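Local coordinates for protein N2152 (Neocallimastix frontalis, PDB 5U22) that probably acts as a family 39 glycoside hydrolase that cleaves rare arabinosyl substrates with broad specificity, at residues 50-55 / 291-296; 59-64 / 301-306; 306-311 / 343-348. One frame throughout, in Å; residues are numbered along the deposited sequence.

Contact 1 of 3, residues 50-55 / 291-296; sequences NVPKDY and SLLASD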
ATOM      1  N   ASN A  50      17.469   3.735  11.690  1.00 17.68           N
ATOM      2  CA  ASN A  50      17.168   3.936  13.104  1.00 18.72           C
ATOM      3  C   ASN A  50      16.012   4.910  13.322  1.00 19.24           C
ATOM      4  O   ASN A  50      15.919   5.521  14.394  1.00 21.73           O
ATOM      5  CB  ASN A  50      18.423   4.410  13.863  1.00 18.92           C
ATOM      6  CG  ASN A  50      18.359   4.099  15.356  1.00 27.31           C
ATOM      7  OD1 ASN A  50      17.814   3.072  15.760  1.00 22.82           O
ATOM      8  ND2 ASN A  50      18.911   4.989  16.178  1.00 24.83           N
ATOM      9  N   VAL A  51      15.142   5.086  12.330  1.00 15.81           N
ATOM     10  CA  VAL A  51      13.893   5.817  12.510  1.00 16.05           C
ATOM     11  C   VAL A  51      12.803   4.962  11.884  1.00 19.59           C
ATOM     12  O   VAL A  51      12.970   4.495  10.758  1.00 18.88           O
ATOM     13  CB  VAL A  51      13.917   7.219  11.877  1.00 20.42           C
ATOM     14  CG1 VAL A  51      12.665   8.006  12.289  1.00 15.86           C
ATOM     15  CG2 VAL A  51      15.192   7.988  12.272  1.00 18.72           C
ATOM     16  N   PRO A  52      11.703   4.710  12.620  1.00 18.25           N
ATOM     17  CA  PRO A  52      11.477   5.068  14.023  1.00 21.34           C
ATOM     18  C   PRO A  52      12.480   4.352  14.907  1.00 19.60           C
ATOM     19  O   PRO A  52      12.915   3.257  14.565  1.00 17.13           O
ATOM     20  CB  PRO A  52      10.054   4.557  14.311  1.00 23.16           C
ATOM     21  CG  PRO A  52       9.438   4.288  12.972  1.00 21.34           C
ATOM     22  CD  PRO A  52      10.584   3.934  12.065  1.00 17.45           C
ATOM     23  N   LYS A  53      12.857   4.969  16.023  1.00 22.11           N
ATOM     24  CA  LYS A  53      13.784   4.314  16.937  1.00 19.48           C
ATOM     25  C   LYS A  53      13.116   3.132  17.631  1.00 18.93           C
ATOM     26  O   LYS A  53      13.713   2.052  17.764  1.00 20.70           O
ATOM     27  CB  LYS A  53      14.292   5.344  17.951  1.00 20.00           C
ATOM     28  CG  LYS A  53      15.745   5.242  18.342  1.00 33.12           C
ATOM     29  CD  LYS A  53      16.123   6.378  19.309  1.00 26.58           C
ATOM     30  CE  LYS A  53      16.615   7.614  18.567  1.00 34.15           C
ATOM     31  NZ  LYS A  53      17.103   8.695  19.484  1.00 34.82           N
ATOM     32  N   ASP A  54      11.867   3.310  18.056  1.00 15.76           N
ATOM     33  CA  ASP A  54      11.157   2.321  18.863  1.00 18.28           C
ATOM     34  C   ASP A  54      10.389   1.398  17.930  1.00 18.32           C
ATOM     35  O   ASP A  54       9.218   1.632  17.628  1.00 17.86           O
ATOM     36  CB  ASP A  54      10.235   3.033  19.848  1.00 19.46           C
ATOM     37  CG  ASP A  54       9.529   2.087  20.798  1.00 19.70           C
ATOM     38  OD1 ASP A  54       9.524   0.861  20.557  1.00 17.32           O
ATOM     39  OD2 ASP A  54       8.934   2.591  21.778  1.00 18.21           O
ATOM     40  N   TYR A  55      11.050   0.324  17.486  1.00 17.23           N
ATOM     41  CA  TYR A  55      10.401  -0.622  16.581  1.00 15.92           C
ATOM     42  C   TYR A  55       9.181  -1.259  17.237  1.00 16.71           C
ATOM     43  O   TYR A  55       8.129  -1.387  16.608  1.00 16.73           O
ATOM     44  CB  TYR A  55      11.385  -1.708  16.127  1.00 16.80           C
ATOM     45  CG  TYR A  55      10.836  -2.571  14.994  1.00 16.60           C
ATOM     46  CD1 TYR A  55       9.927  -3.596  15.243  1.00 18.48           C
ATOM     47  CD2 TYR A  55      11.214  -2.345  13.677  1.00 20.78           C
ATOM     48  CE1 TYR A  55       9.414  -4.372  14.218  1.00 18.12           C
ATOM     49  CE2 TYR A  55      10.715  -3.115  12.652  1.00 17.77           C
ATOM     50  CZ  TYR A  55       9.814  -4.121  12.923  1.00 22.36           C
ATOM     51  OH  TYR A  55       9.314  -4.876  11.897  1.00 22.18           O
ATOM     52  N   SER A 291       4.134   9.072   6.635  1.00 15.17           N
ATOM     53  CA  SER A 291       3.503  10.152   7.391  1.00 16.17           C
ATOM     54  C   SER A 291       2.451   9.618   8.353  1.00 16.40           C
ATOM     55  O   SER A 291       1.483  10.302   8.685  1.00 18.77           O
ATOM     56  CB  SER A 291       2.906  11.216   6.460  1.00 17.39           C
ATOM     57  OG  SER A 291       3.936  11.874   5.735  1.00 18.24           O
ATOM     58  N   LEU A 292       2.622   8.379   8.806  1.00 13.93           N
ATOM     59  CA  LEU A 292       1.779   7.882   9.883  1.00 14.58           C
ATOM     60  C   LEU A 292       2.231   8.405  11.230  1.00 16.07           C
ATOM     61  O   LEU A 292       1.426   8.443  12.171  1.00 16.22           O
ATOM     62  CB  LEU A 292       1.764   6.350   9.912  1.00 13.31           C
ATOM     63  CG  LEU A 292       0.779   5.624   8.987  1.00 24.64           C
ATOM     64  CD1 LEU A 292       0.587   6.335   7.673  1.00 24.90           C
ATOM     65  CD2 LEU A 292       1.180   4.157   8.778  1.00 17.79           C
ATOM     66  N   LEU A 293       3.499   8.791  11.337  1.00 16.89           N
ATOM     67  CA  LEU A 293       4.031   9.440  12.522  1.00 14.72           C
ATOM     68  C   LEU A 293       4.062  10.944  12.300  1.00 20.34           C
ATOM     69  O   LEU A 293       4.398  11.422  11.208  1.00 20.88           O
ATOM     70  CB  LEU A 293       5.443   8.940  12.842  1.00 16.66           C
ATOM     71  CG  LEU A 293       5.611   7.435  13.029  1.00 16.36           C
ATOM     72  CD1 LEU A 293       7.068   7.105  13.377  1.00 17.01           C
ATOM     73  CD2 LEU A 293       4.674   6.930  14.117  1.00 14.13           C
ATOM     74  N   ALA A 294       3.685  11.686  13.343  1.00 14.26           N
ATOM     75  CA  ALA A 294       3.656  13.136  13.291  1.00 20.22           C
ATOM     76  C   ALA A 294       5.045  13.728  13.439  1.00 22.14           C
ATOM     77  O   ALA A 294       5.284  14.862  13.000  1.00 20.51           O
ATOM     78  CB  ALA A 294       2.739  13.666  14.398  1.00 20.87           C
ATOM     79  N   SER A 295       5.944  12.982  14.076  1.00 17.08           N
ATOM     80  CA  SER A 295       7.344  13.334  14.225  1.00 18.02           C
ATOM     81  C   SER A 295       8.124  12.038  14.141  1.00 20.69           C
ATOM     82  O   SER A 295       7.547  10.968  13.922  1.00 20.09           O
ATOM     83  CB  SER A 295       7.597  14.049  15.554  1.00 18.77           C
ATOM     84  OG  SER A 295       7.461  13.136  16.622  1.00 20.23           O
ATOM     85  N   ASP A 296       9.438  12.110  14.349  1.00 20.89           N
ATOM     86  CA  ASP A 296      10.211  10.873  14.394  1.00 22.35           C
ATOM     87  C   ASP A 296       9.783   9.957  15.535  1.00 22.11           C
ATOM     88  O   ASP A 296       9.986   8.743  15.444  1.00 20.52           O
ATOM     89  CB  ASP A 296      11.705  11.191  14.502  1.00 22.81           C
ATOM     90  CG  ASP A 296      12.286  11.656  13.189  1.00 30.60           C
ATOM     91  OD1 ASP A 296      11.495  12.052  12.309  1.00 23.94           O
ATOM     92  OD2 ASP A 296      13.530  11.622  13.035  1.00 33.94           O
TER
HETATM   93  O   HOH W   1      12.110   7.406  16.655  1.00 22.55           O
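Val51 and Asp296 meet where two long loops run close together, and the aspartate illustrates how a charged residue can offer an apolar partner its carbon skeleton while its charge is spent on another residue. Starting from Asp296 CB, 4.0 Å from Val51 CG1, the chain continues to CG, and Asp296 CG comes within 3.8 Å of Val51 CG1. At the tip the two oxygens divide their work. Asp296 OD2 rests beside the valine, 3.8 Å from Val51 CG1 and a little further from CG2, a van der Waals contact and no more, whereas OD1 forms a salt bridge with Arg288. Val51 presents CG1 because that branch stands anti to its own nitrogen (chi1 -171°). A second, wholly apolar pair lies alongside: Pro52 CG touches Leu293 CD1 at 3.7 Å, the two side chains crossing at about a right angle. The peptide bond before Pro52 is cis. No direct hydrogen bond joins segments 50-55 and 291-296; a water bridges them instead, accepting from Lys53 N at 2.6 Å and donating to Asp296 O at 2.8 Å. Pro52 O is hydrogen-bonded to Arg90 NH2 of helix 84-91. With one loop leading into helix 55-58 and the other following strand 275-278, the arrangement fits a TIM barrel, in which the loops of the first and last parts of the ring become neighbours as the barrel closes.

Contact 2 of 3, residues 59-64 / 301-306; sequences VAPLNI and AGWYFY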
ATOM      1  N   VAL A  59       6.399   0.240  14.927  1.00 17.20           N
ATOM      2  CA  VAL A  59       6.380  -0.535  13.687  1.00 14.98           C
ATOM      3  C   VAL A  59       5.658  -1.856  13.896  1.00 17.40           C
ATOM      4  O   VAL A  59       4.699  -2.178  13.181  1.00 19.62           O
ATOM      5  CB  VAL A  59       7.810  -0.776  13.170  1.00 16.20           C
ATOM      6  CG1 VAL A  59       7.774  -1.528  11.855  1.00 16.84           C
ATOM      7  CG2 VAL A  59       8.563   0.549  13.032  1.00 11.82           C
ATOM      8  N   ALA A  60       6.129  -2.632  14.866  1.00 14.45           N
ATOM      9  CA  ALA A  60       5.543  -3.942  15.137  1.00 15.26           C
ATOM     10  C   ALA A  60       4.019  -3.937  15.249  1.00 20.00           C
ATOM     11  O   ALA A  60       3.391  -4.869  14.714  1.00 21.35           O
ATOM     12  CB  ALA A  60       6.165  -4.527  16.418  1.00 19.47           C
ATOM     13  N   PRO A  61       3.368  -2.969  15.905  1.00 19.75           N
ATOM     14  CA  PRO A  61       1.905  -3.051  16.057  1.00 17.29           C
ATOM     15  C   PRO A  61       1.131  -2.890  14.770  1.00 19.56           C
ATOM     16  O   PRO A  61      -0.076  -3.165  14.760  1.00 17.48           O
ATOM     17  CB  PRO A  61       1.585  -1.901  17.017  1.00 19.91           C
ATOM     18  CG  PRO A  61       2.866  -1.685  17.762  1.00 21.29           C
ATOM     19  CD  PRO A  61       3.915  -1.862  16.713  1.00 13.74           C
ATOM     20  N   LEU A  62       1.763  -2.451  13.693  1.00 17.12           N
ATOM     21  CA  LEU A  62       1.034  -2.162  12.466  1.00 16.72           C
ATOM     22  C   LEU A  62       0.827  -3.379  11.580  1.00 14.62           C
ATOM     23  O   LEU A  62       0.071  -3.285  10.608  1.00 16.96           O
ATOM     24  CB  LEU A  62       1.767  -1.082  11.665  1.00 13.54           C
ATOM     25  CG  LEU A  62       1.775   0.303  12.303  1.00 12.60           C
ATOM     26  CD1 LEU A  62       2.465   1.288  11.388  1.00 15.05           C
ATOM     27  CD2 LEU A  62       0.337   0.733  12.605  1.00 17.80           C
ATOM     28  N   ASN A  63       1.487  -4.501  11.865  1.00 14.54           N
ATOM     29  CA  ASN A  63       1.337  -5.706  11.043  1.00 14.82           C
ATOM     30  C   ASN A  63       1.717  -5.414   9.588  1.00 21.11           C
ATOM     31  O   ASN A  63       0.983  -5.735   8.650  1.00 18.01           O
ATOM     32  CB  ASN A  63      -0.095  -6.245  11.143  1.00 15.33           C
ATOM     33  CG  ASN A  63      -0.166  -7.751  11.076  1.00 32.36           C
ATOM     34  OD1 ASN A  63       0.854  -8.441  11.025  1.00 30.34           O
ATOM     35  ND2 ASN A  63      -1.387  -8.276  11.095  1.00 29.46           N
ATOM     36  N   ILE A  64       2.883  -4.782   9.423  1.00 16.83           N
ATOM     37  CA  ILE A  64       3.394  -4.375   8.118  1.00 17.20           C
ATOM     38  C   ILE A  64       3.357  -5.517   7.110  1.00 18.45           C
ATOM     39  O   ILE A  64       3.685  -6.666   7.428  1.00 18.10           O
ATOM     40  CB  ILE A  64       4.831  -3.850   8.297  1.00 16.67           C
ATOM     41  CG1 ILE A  64       4.835  -2.549   9.112  1.00 19.09           C
ATOM     42  CG2 ILE A  64       5.508  -3.644   6.946  1.00 19.89           C
ATOM     43  CD1 ILE A  64       4.122  -1.397   8.413  1.00 20.89           C
ATOM     44  N   ALA A 301      -2.357  10.773  13.429  1.00 14.15           N
ATOM     45  CA  ALA A 301      -3.681  10.174  13.275  1.00 14.43           C
ATOM     46  C   ALA A 301      -3.628   8.925  12.404  1.00 14.84           C
ATOM     47  O   ALA A 301      -4.265   7.918  12.719  1.00 16.36           O
ATOM     48  CB  ALA A 301      -4.658  11.188  12.674  1.00 17.69           C
ATOM     49  N   GLY A 302      -2.864   8.974  11.312  1.00 15.12           N
ATOM     50  CA  GLY A 302      -2.823   7.849  10.392  1.00 16.88           C
ATOM     51  C   GLY A 302      -2.308   6.573  11.022  1.00 12.50           C
ATOM     52  O   GLY A 302      -2.721   5.478  10.639  1.00 14.38           O
ATOM     53  N   TRP A 303      -1.396   6.688  11.990  1.00 13.88           N
ATOM     54  CA  TRP A 303      -0.910   5.495  12.675  1.00 16.40           C
ATOM     55  C   TRP A 303      -2.075   4.702  13.243  1.00 16.55           C
ATOM     56  O   TRP A 303      -2.169   3.484  13.066  1.00 17.27           O
ATOM     57  CB  TRP A 303       0.063   5.881  13.784  1.00 13.96           C
ATOM     58  CG  TRP A 303       0.803   4.705  14.330  1.00 14.51           C
ATOM     59  CD1 TRP A 303       2.037   4.265  13.941  1.00 14.55           C
ATOM     60  CD2 TRP A 303       0.365   3.814  15.368  1.00 16.61           C
ATOM     61  NE1 TRP A 303       2.389   3.156  14.670  1.00 14.98           N
ATOM     62  CE2 TRP A 303       1.381   2.860  15.553  1.00 16.82           C
ATOM     63  CE3 TRP A 303      -0.788   3.734  16.161  1.00 17.59           C
ATOM     64  CZ2 TRP A 303       1.278   1.823  16.494  1.00 17.97           C
ATOM     65  CZ3 TRP A 303      -0.889   2.702  17.098  1.00 18.01           C
ATOM     66  CH2 TRP A 303       0.142   1.764  17.255  1.00 19.58           C
ATOM     67  N   TYR A 304      -3.004   5.395  13.898  1.00 14.86           N
ATOM     68  CA  TYR A 304      -4.123   4.706  14.525  1.00 18.73           C
ATOM     69  C   TYR A 304      -5.060   4.089  13.488  1.00 16.57           C
ATOM     70  O   TYR A 304      -5.591   2.992  13.710  1.00 16.49           O
ATOM     71  CB  TYR A 304      -4.868   5.668  15.443  1.00 16.12           C
ATOM     72  CG  TYR A 304      -4.069   6.016  16.678  1.00 16.02           C
ATOM     73  CD1 TYR A 304      -3.298   7.175  16.732  1.00 18.14           C
ATOM     74  CD2 TYR A 304      -4.074   5.170  17.786  1.00 18.91           C
ATOM     75  CE1 TYR A 304      -2.554   7.488  17.873  1.00 17.37           C
ATOM     76  CE2 TYR A 304      -3.335   5.481  18.929  1.00 17.12           C
ATOM     77  CZ  TYR A 304      -2.588   6.641  18.962  1.00 15.74           C
ATOM     78  OH  TYR A 304      -1.859   6.927  20.098  1.00 25.67           O
ATOM     79  N   PHE A 305      -5.265   4.763  12.346  1.00 16.66           N
ATOM     80  CA  PHE A 305      -6.090   4.165  11.299  1.00 13.54           C
ATOM     81  C   PHE A 305      -5.434   2.905  10.744  1.00 17.56           C
ATOM     82  O   PHE A 305      -6.097   1.870  10.589  1.00 15.86           O
ATOM     83  CB  PHE A 305      -6.389   5.170  10.170  1.00 11.61           C
ATOM     84  CG  PHE A 305      -7.499   4.719   9.248  1.00 19.66           C
ATOM     85  CD1 PHE A 305      -8.828   4.776   9.658  1.00 18.54           C
ATOM     86  CD2 PHE A 305      -7.218   4.214   7.986  1.00 16.80           C
ATOM     87  CE1 PHE A 305      -9.848   4.344   8.829  1.00 13.83           C
ATOM     88  CE2 PHE A 305      -8.237   3.787   7.142  1.00 14.44           C
ATOM     89  CZ  PHE A 305      -9.553   3.843   7.571  1.00 14.65           C
ATOM     90  N   TYR A 306      -4.124   2.955  10.477  1.00 16.12           N
ATOM     91  CA  TYR A 306      -3.445   1.771   9.966  1.00 14.20           C
ATOM     92  C   TYR A 306      -3.324   0.680  11.025  1.00 13.90           C
ATOM     93  O   TYR A 306      -3.212  -0.498  10.675  1.00 16.47           O
ATOM     94  CB  TYR A 306      -2.080   2.168   9.389  1.00 14.34           C
ATOM     95  CG  TYR A 306      -2.209   2.677   7.962  1.00 13.51           C
ATOM     96  CD1 TYR A 306      -2.684   3.959   7.693  1.00 12.87           C
ATOM     97  CD2 TYR A 306      -1.889   1.859   6.888  1.00 15.14           C
ATOM     98  CE1 TYR A 306      -2.815   4.409   6.379  1.00 13.86           C
ATOM     99  CE2 TYR A 306      -2.009   2.298   5.582  1.00 15.81           C
ATOM    100  CZ  TYR A 306      -2.474   3.566   5.331  1.00 16.45           C
ATOM    101  OH  TYR A 306      -2.571   3.976   4.018  1.00 14.40           O
TER
HETATM  102  O   HOH W   2      -1.248  -1.460   9.039  1.00 16.74           O
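Leu62 lays its CD2 methyl over one face of the Trp303 indole, a CH-pi contact with Leu62 CD2 3.9 Å from the centroid of the five-membered ring and 16° off its normal. The pair belongs to the closure of the TIM barrel: a short 3-10 turn, 60-62, just ahead of strand 66-70, is covered by helix 301-310, which follows the last strand of the parallel sheet. Leu62 CG and CD1 both approach Trp303 NE1, each at 3.8 Å, while Leu62 CD2 also reaches the main chain of the helix, 3.7 Å from Trp303 O. Beside it Pro61 brings CB to 3.8 Å from Trp303 CZ2, meeting the six-membered part of the indole obliquely, with the two side chains crossing at about a right angle. The tryptophan extends across to the turn because its CG is anti to the backbone nitrogen (chi1 -168°). Its NE1 is hydrogen-bonded to Leu58 O, which helps to fix the rotation of the ring, and Lys299 adds a cation-pi contact. Without the indole, as with an alanine here, Leu62 and Pro61 would probably lose the surface they pack on, a gap would open between turn and helix, and Leu58 O would lose its donor. Further along the helix, Tyr306 adds a more distant apolar touch, its CB 4.3 Å from Leu62 CD2, while its hydroxyl is hydrogen-bonded to that of Tyr247. Between these backbones sits one water, donating to both Leu62 O and Tyr306 O over 2.7 Å each.

Contact 3 of 3, residues 306-311 / 343-348; sequences YKWYGD and SFIFGG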
ATOM      1  N   TYR A 306      -4.124   2.955  10.477  1.00 16.12           N
ATOM      2  CA  TYR A 306      -3.445   1.771   9.966  1.00 14.20           C
ATOM      3  C   TYR A 306      -3.324   0.680  11.025  1.00 13.90           C
ATOM      4  O   TYR A 306      -3.212  -0.498  10.675  1.00 16.47           O
ATOM      5  CB  TYR A 306      -2.080   2.168   9.389  1.00 14.34           C
ATOM      6  CG  TYR A 306      -2.209   2.677   7.962  1.00 13.51           C
ATOM      7  CD1 TYR A 306      -2.684   3.959   7.693  1.00 12.87           C
ATOM      8  CD2 TYR A 306      -1.889   1.859   6.888  1.00 15.14           C
ATOM      9  CE1 TYR A 306      -2.815   4.409   6.379  1.00 13.86           C
ATOM     10  CE2 TYR A 306      -2.009   2.298   5.582  1.00 15.81           C
ATOM     11  CZ  TYR A 306      -2.474   3.566   5.331  1.00 16.45           C
ATOM     12  OH  TYR A 306      -2.571   3.976   4.018  1.00 14.40           O
ATOM     13  N   LYS A 307      -3.363   1.040  12.311  1.00 14.02           N
ATOM     14  CA  LYS A 307      -3.402   0.017  13.352  1.00 14.12           C
ATOM     15  C   LYS A 307      -4.716  -0.757  13.297  1.00 16.07           C
ATOM     16  O   LYS A 307      -4.724  -1.994  13.390  1.00 15.64           O
ATOM     17  CB  LYS A 307      -3.195   0.670  14.721  1.00 16.81           C
ATOM     18  CG  LYS A 307      -3.425  -0.266  15.918  1.00 23.07           C
ATOM     19  CD  LYS A 307      -2.292  -1.250  16.104  1.00 26.15           C
ATOM     20  CE  LYS A 307      -2.513  -2.121  17.358  1.00 20.16           C
ATOM     21  NZ  LYS A 307      -1.866  -3.443  17.218  1.00 28.63           N
ATOM     22  N   TRP A 308      -5.839  -0.044  13.152  1.00 17.00           N
ATOM     23  CA  TRP A 308      -7.125  -0.707  12.941  1.00 16.92           C
ATOM     24  C   TRP A 308      -7.039  -1.672  11.772  1.00 18.76           C
ATOM     25  O   TRP A 308      -7.496  -2.820  11.846  1.00 16.56           O
ATOM     26  CB  TRP A 308      -8.204   0.327  12.644  1.00 15.29           C
ATOM     27  CG  TRP A 308      -8.687   1.133  13.782  1.00 19.38           C
ATOM     28  CD1 TRP A 308      -8.451   0.931  15.104  1.00 16.49           C
ATOM     29  CD2 TRP A 308      -9.509   2.295  13.686  1.00 15.09           C
ATOM     30  NE1 TRP A 308      -9.091   1.899  15.849  1.00 18.61           N
ATOM     31  CE2 TRP A 308      -9.746   2.750  14.997  1.00 16.92           C
ATOM     32  CE3 TRP A 308     -10.069   3.000  12.612  1.00 16.67           C
ATOM     33  CZ2 TRP A 308     -10.528   3.876  15.268  1.00 20.68           C
ATOM     34  CZ3 TRP A 308     -10.843   4.115  12.882  1.00 19.15           C
ATOM     35  CH2 TRP A 308     -11.065   4.544  14.199  1.00 18.36           C
ATOM     36  N   TYR A 309      -6.447  -1.199  10.676  1.00 13.88           N
ATOM     37  CA  TYR A 309      -6.310  -2.008   9.472  1.00 13.38           C
ATOM     38  C   TYR A 309      -5.461  -3.242   9.734  1.00 17.49           C
ATOM     39  O   TYR A 309      -5.856  -4.369   9.405  1.00 15.99           O
ATOM     40  CB  TYR A 309      -5.692  -1.138   8.377  1.00 15.01           C
ATOM     41  CG  TYR A 309      -5.468  -1.792   7.036  1.00 11.48           C
ATOM     42  CD1 TYR A 309      -6.407  -2.667   6.483  1.00 14.65           C
ATOM     43  CD2 TYR A 309      -4.335  -1.482   6.293  1.00 15.30           C
ATOM     44  CE1 TYR A 309      -6.208  -3.246   5.226  1.00 13.12           C
ATOM     45  CE2 TYR A 309      -4.128  -2.034   5.031  1.00 16.31           C
ATOM     46  CZ  TYR A 309      -5.059  -2.911   4.502  1.00 16.01           C
ATOM     47  OH  TYR A 309      -4.833  -3.440   3.251  1.00 18.13           O
ATOM     48  N   GLY A 310      -4.285  -3.045  10.326  1.00 16.25           N
ATOM     49  CA  GLY A 310      -3.389  -4.163  10.569  1.00 18.09           C
ATOM     50  C   GLY A 310      -3.964  -5.193  11.518  1.00 17.90           C
ATOM     51  O   GLY A 310      -3.581  -6.369  11.462  1.00 17.05           O
ATOM     52  N   ASP A 311      -4.864  -4.768  12.419  1.00 13.40           N
ATOM     53  CA  ASP A 311      -5.512  -5.682  13.360  1.00 14.60           C
ATOM     54  C   ASP A 311      -6.513  -6.605  12.690  1.00 18.08           C
ATOM     55  O   ASP A 311      -6.964  -7.564  13.328  1.00 15.97           O
ATOM     56  CB  ASP A 311      -6.262  -4.919  14.463  1.00 14.87           C
ATOM     57  CG  ASP A 311      -5.338  -4.239  15.453  1.00 23.52           C
ATOM     58  OD1 ASP A 311      -4.124  -4.532  15.445  1.00 20.08           O
ATOM     59  OD2 ASP A 311      -5.848  -3.423  16.261  1.00 23.75           O
ATOM     60  N   SER A 343     -15.263  -6.068  11.358  1.00 13.32           N
ATOM     61  CA  SER A 343     -14.646  -4.749  11.421  1.00 13.90           C
ATOM     62  C   SER A 343     -14.793  -4.058  10.074  1.00 13.96           C
ATOM     63  O   SER A 343     -14.502  -4.652   9.037  1.00 15.58           O
ATOM     64  CB  SER A 343     -13.166  -4.843  11.795  1.00 15.38           C
ATOM     65  OG  SER A 343     -12.581  -3.546  11.850  1.00 15.04           O
ATOM     66  N   PHE A 344     -15.208  -2.797  10.099  1.00 14.15           N
ATOM     67  CA  PHE A 344     -15.401  -1.990   8.896  1.00 14.70           C
ATOM     68  C   PHE A 344     -14.710  -0.655   9.128  1.00 14.99           C
ATOM     69  O   PHE A 344     -15.090   0.080  10.046  1.00 17.11           O
ATOM     70  CB  PHE A 344     -16.895  -1.789   8.612  1.00 13.10           C
ATOM     71  CG  PHE A 344     -17.180  -0.968   7.378  1.00 16.63           C
ATOM     72  CD1 PHE A 344     -16.277  -0.943   6.323  1.00 11.54           C
ATOM     73  CD2 PHE A 344     -18.350  -0.233   7.269  1.00 22.47           C
ATOM     74  CE1 PHE A 344     -16.530  -0.185   5.184  1.00 17.23           C
ATOM     75  CE2 PHE A 344     -18.615   0.520   6.121  1.00 17.86           C
ATOM     76  CZ  PHE A 344     -17.696   0.536   5.085  1.00 14.74           C
ATOM     77  N   ILE A 345     -13.679  -0.356   8.334  1.00 13.22           N
ATOM     78  CA  ILE A 345     -12.981   0.927   8.423  1.00 11.39           C
ATOM     79  C   ILE A 345     -13.208   1.698   7.134  1.00 18.79           C
ATOM     80  O   ILE A 345     -13.196   1.115   6.043  1.00 13.43           O
ATOM     81  CB  ILE A 345     -11.472   0.757   8.710  1.00 15.92           C
ATOM     82  CG1 ILE A 345     -10.767   0.003   7.578  1.00 14.48           C
ATOM     83  CG2 ILE A 345     -11.266   0.008  10.010  1.00 16.41           C
ATOM     84  CD1 ILE A 345      -9.262  -0.202   7.843  1.00 17.18           C
ATOM     85  N   PHE A 346     -13.408   3.011   7.254  1.00 17.67           N
ATOM     86  CA  PHE A 346     -13.793   3.787   6.086  1.00 14.43           C
ATOM     87  C   PHE A 346     -13.507   5.262   6.337  1.00 12.67           C
ATOM     88  O   PHE A 346     -13.281   5.698   7.468  1.00 13.17           O
ATOM     89  CB  PHE A 346     -15.272   3.561   5.740  1.00 12.69           C
ATOM     90  CG  PHE A 346     -16.211   3.777   6.900  1.00 17.65           C
ATOM     91  CD1 PHE A 346     -16.484   2.743   7.786  1.00 14.26           C
ATOM     92  CD2 PHE A 346     -16.824   5.008   7.101  1.00 15.26           C
ATOM     93  CE1 PHE A 346     -17.367   2.928   8.856  1.00 12.87           C
ATOM     94  CE2 PHE A 346     -17.707   5.205   8.155  1.00 15.13           C
ATOM     95  CZ  PHE A 346     -17.972   4.170   9.040  1.00 13.32           C
ATOM     96  N   GLY A 347     -13.534   6.031   5.259  1.00 17.26           N
ATOM     97  CA  GLY A 347     -13.231   7.443   5.351  1.00 16.57           C
ATOM     98  C   GLY A 347     -13.107   8.063   3.982  1.00 13.88           C
ATOM     99  O   GLY A 347     -12.968   7.345   2.985  1.00 15.94           O
ATOM    100  N   GLY A 348     -13.158   9.384   3.919  1.00 13.19           N
ATOM    101  CA  GLY A 348     -13.054  10.094   2.666  1.00 12.86           C
ATOM    102  C   GLY A 348     -14.209  11.050   2.435  1.00 14.45           C
ATOM    103  O   GLY A 348     -15.206  11.053   3.172  1.00 13.51           O
TER
HETATM  104  O   HOH W   3      -9.987  -3.553  12.955  1.00 16.82           O
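Ile345 wedges its side chain against two consecutive aromatic residues of helix 301-310, and its branches do so unequally. The closer fit is at the end of the longer branch: Ile345 CD1 lies 3.7 Å from Tyr309 CB and 4.0 Å from Tyr309 CD1, so the methyl settles at the root of the tyrosine side chain. With chi1 at 63°, CG1 falls between the backbone nitrogen and carbonyl carbon, and the extended chi2 carries CD1 out to the helix. The second branch fits more loosely: Ile345 CG2 stays 4.1 Å from both CB and CE3 of Trp308. Still within the buried contact, a water donates to Trp308 O at 2.8 Å and shares a hydrogen bond with Ser343 OG. The solvent side is instead the flank of the helix with the partly exposed Lys307 and Asp311, where Lys307 NZ, which also bonds Pro61 O, meets Asp311 OD1 in a salt bridge of 3.1 Å on that oxygen's syn lone pair. The Tyr309 hydroxyl is hydrogen-bonded to Glu269 OE2 and Ala40 N. The helix thus lies between helix 258-270, whose Ile265 touches Tyr309, and strand 341-347 of the beta sandwich, itself flanked by strands 330-336 and 415-422.

In the fold
Helix 301-310 is the common element: contacts 2 and 3 both use it and share Tyr306, with their centres about 10 Å apart, while the centre of contact 1, which uses the loop just before the helix, lies about 11 Å from that of contact 2 and about 20 Å from that of contact 3. Along the chain the segments of contacts 1 and 2 alternate, each joining the early barrel to its end; contact 3 follows in series, tying the helix to strand 341-347. Probable hydrogen bonds link contacts 2 and 3, Asn63 ND2 with Gly310 O among them, and Leu292 of contact 1 packs on Tyr306. Together they run from barrel closure to the interface between the TIM barrel and the beta sandwich.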